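Local atomic coordinates of 1,4-dihydroxy-6-naphtoate synthase (PDB entry 1ZBM), a protein that probably converts cyclic dehypoxanthine futalosine into 1,4-dihydroxy-6-naphthoate, a step in the biosynthesis of menaquinone. Residues A15-A20 against E48-K53. Sequence-based numbering, arbitrary orientation.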
loop_
_atom_site.group_PDB
_atom_site.type_symbol
_atom_site.label_atom_id
_atom_site.label_comp_id
_atom_site.label_asym_id
_atom_site.label_seq_id
_atom_site.Cartn_x
_atom_site.Cartn_y
_atom_site.Cartn_z
ATOM N N ALA A 15 8.333 3.139 -10.289
ATOM C CA ALA A 15 8.149 1.821 -9.724
ATOM C C ALA A 15 6.889 1.703 -8.896
ATOM O O ALA A 15 6.555 2.578 -8.091
ATOM C CB ALA A 15 9.362 1.448 -8.866
ATOM N N HIS A 16 6.193 0.602 -9.119
ATOM C CA HIS A 16 4.988 0.303 -8.392
ATOM C C HIS A 16 4.854 -1.208 -8.240
ATOM O O HIS A 16 5.760 -1.961 -8.623
ATOM C CB HIS A 16 3.752 0.943 -9.046
ATOM C CG HIS A 16 3.758 0.931 -10.542
ATOM N ND1 HIS A 16 2.855 0.192 -11.279
ATOM C CD2 HIS A 16 4.495 1.627 -11.435
ATOM C CE1 HIS A 16 3.039 0.440 -12.562
ATOM N NE2 HIS A 16 4.027 1.306 -12.686
ATOM N N THR A 17 3.728 -1.646 -7.691
ATOM C CA THR A 17 3.518 -3.052 -7.374
ATOM C C THR A 17 2.638 -3.946 -8.235
ATOM O O THR A 17 1.716 -3.482 -8.897
ATOM C CB THR A 17 2.996 -3.160 -5.938
ATOM O OG1 THR A 17 1.717 -2.510 -5.841
ATOM C CG2 THR A 17 3.969 -2.497 -4.985
ATOM N N PRO A 18 2.917 -5.263 -8.214
ATOM C CA PRO A 18 2.159 -6.257 -8.984
ATOM C C PRO A 18 0.844 -6.548 -8.268
ATOM O O PRO A 18 0.599 -7.672 -7.842
ATOM C CB PRO A 18 3.077 -7.485 -8.992
ATOM C CG PRO A 18 4.413 -6.982 -8.450
ATOM C CD PRO A 18 4.025 -5.910 -7.492
ATOM N N ASP A 19 0.020 -5.520 -8.104
ATOM C CA ASP A 19 -1.266 -5.677 -7.445
ATOM C C ASP A 19 -2.358 -5.039 -8.296
ATOM O O ASP A 19 -2.125 -4.042 -8.989
ATOM C CB ASP A 19 -1.249 -5.033 -6.056
ATOM C CG ASP A 19 -0.186 -5.627 -5.147
ATOM O OD1 ASP A 19 -0.175 -6.862 -4.966
ATOM O OD2 ASP A 19 0.633 -4.859 -4.610
ATOM N N ALA A 20 -3.548 -5.626 -8.233
ATOM C CA ALA A 20 -4.699 -5.151 -8.993
ATOM C C ALA A 20 -4.955 -3.665 -8.781
ATOM O O ALA A 20 -4.990 -2.891 -9.738
ATOM C CB ALA A 20 -5.935 -5.954 -8.600
ATOM N N GLU A 48 7.460 -4.533 -0.442
ATOM C CA GLU A 48 8.551 -4.580 0.520
ATOM C C GLU A 48 9.876 -4.373 -0.214
ATOM O O GLU A 48 10.792 -3.758 0.322
ATOM C CB GLU A 48 8.540 -5.900 1.293
ATOM C CG GLU A 48 9.511 -5.941 2.479
ATOM C CD GLU A 48 9.336 -4.784 3.463
ATOM O OE1 GLU A 48 8.385 -3.981 3.313
ATOM O OE2 GLU A 48 10.156 -4.681 4.405
ATOM N N THR A 49 9.965 -4.867 -1.448
ATOM C CA THR A 49 11.182 -4.696 -2.249
ATOM C C THR A 49 11.423 -3.203 -2.514
ATOM O O THR A 49 12.565 -2.728 -2.476
ATOM C CB THR A 49 11.073 -5.437 -3.605
ATOM O OG1 THR A 49 10.938 -6.845 -3.372
ATOM C CG2 THR A 49 12.315 -5.185 -4.470
ATOM N N LEU A 50 10.343 -2.465 -2.776
ATOM C CA LEU A 50 10.443 -1.028 -3.029
ATOM C C LEU A 50 10.750 -0.245 -1.743
ATOM O O LEU A 50 11.457 0.761 -1.776
ATOM C CB LEU A 50 9.149 -0.490 -3.675
ATOM C CG LEU A 50 8.684 -1.103 -5.001
ATOM C CD1 LEU A 50 7.551 -0.263 -5.612
ATOM C CD2 LEU A 50 9.858 -1.164 -5.966
ATOM N N ASN A 51 10.219 -0.698 -0.613
ATOM C CA ASN A 51 10.479 -0.016 0.651
ATOM C C ASN A 51 11.965 -0.108 0.956
ATOM O O ASN A 51 12.551 0.842 1.446
ATOM C CB ASN A 51 9.696 -0.645 1.805
ATOM C CG ASN A 51 8.222 -0.311 1.761
ATOM O OD1 ASN A 51 7.828 0.724 1.221
ATOM N ND2 ASN A 51 7.398 -1.172 2.352
ATOM N N ARG A 52 12.568 -1.256 0.668
ATOM C CA ARG A 52 13.984 -1.445 0.922
ATOM C C ARG A 52 14.864 -0.732 -0.099
ATOM O O ARG A 52 15.796 -0.029 0.275
ATOM C CB ARG A 52 14.305 -2.943 0.978
ATOM C CG ARG A 52 13.810 -3.614 2.261
ATOM C CD ARG A 52 14.054 -5.115 2.268
ATOM N NE ARG A 52 13.796 -5.705 3.596
ATOM C CZ ARG A 52 14.630 -5.620 4.634
ATOM N NH1 ARG A 52 15.781 -4.974 4.509
ATOM N NH2 ARG A 52 14.316 -6.179 5.794
ATOM N N LYS A 53 14.567 -0.889 -1.385
ATOM C CA LYS A 53 15.365 -0.232 -2.419
ATOM C C LYS A 53 15.287 1.286 -2.307
ATOM O O LYS A 53 16.146 1.998 -2.821
ATOM C CB LYS A 53 14.903 -0.654 -3.811
ATOM C CG LYS A 53 15.279 -2.066 -4.186
ATOM C CD LYS A 53 15.049 -2.266 -5.662
ATOM C CE LYS A 53 15.798 -3.475 -6.181
ATOM N NZ LYS A 53 15.633 -3.576 -7.664
#
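The peptide plane between Ala15 and His16 takes Leu50 on one of its faces: methyl CD1 sits above it, with Leu50 CD1 3.9 Å from His16 N and as far from Ala15 C. The CB of His16 points away from the helix, and its imidazole stacks on Phe26, meets the His42 ring at about a right angle, and hydrogen-bonds through ND1 to Asp22. This is helix-on-sheet packing in a β-α-β crossover: helix 47-53 links the parallel strands 39-44 and 61-65 and packs over strand 11-16, which lies between them, in one lobe of a fold related to the periplasmic binding proteins. Leu50 is the helix's one touching residue here, and no hydrogen bond joins the segments. With CG anti to its carbonyl carbon (chi1 -58°), it spreads both methyls over the strand. Leu50 CD2 meets Ala15 CB at 3.9 Å, while Leu50 CD1 also reaches His16 CA, 3.8 Å away. Thr17, just past the strand, lies with its side chain about 6 Å from that of His152, the predicted proton acceptor. One turn of the helix is tied separately: Asn51 ND2 bonds nearly straight (168°) to Glu48 OE1 at 3.1 Å, on the syn side and 31° out of the carboxylate plane.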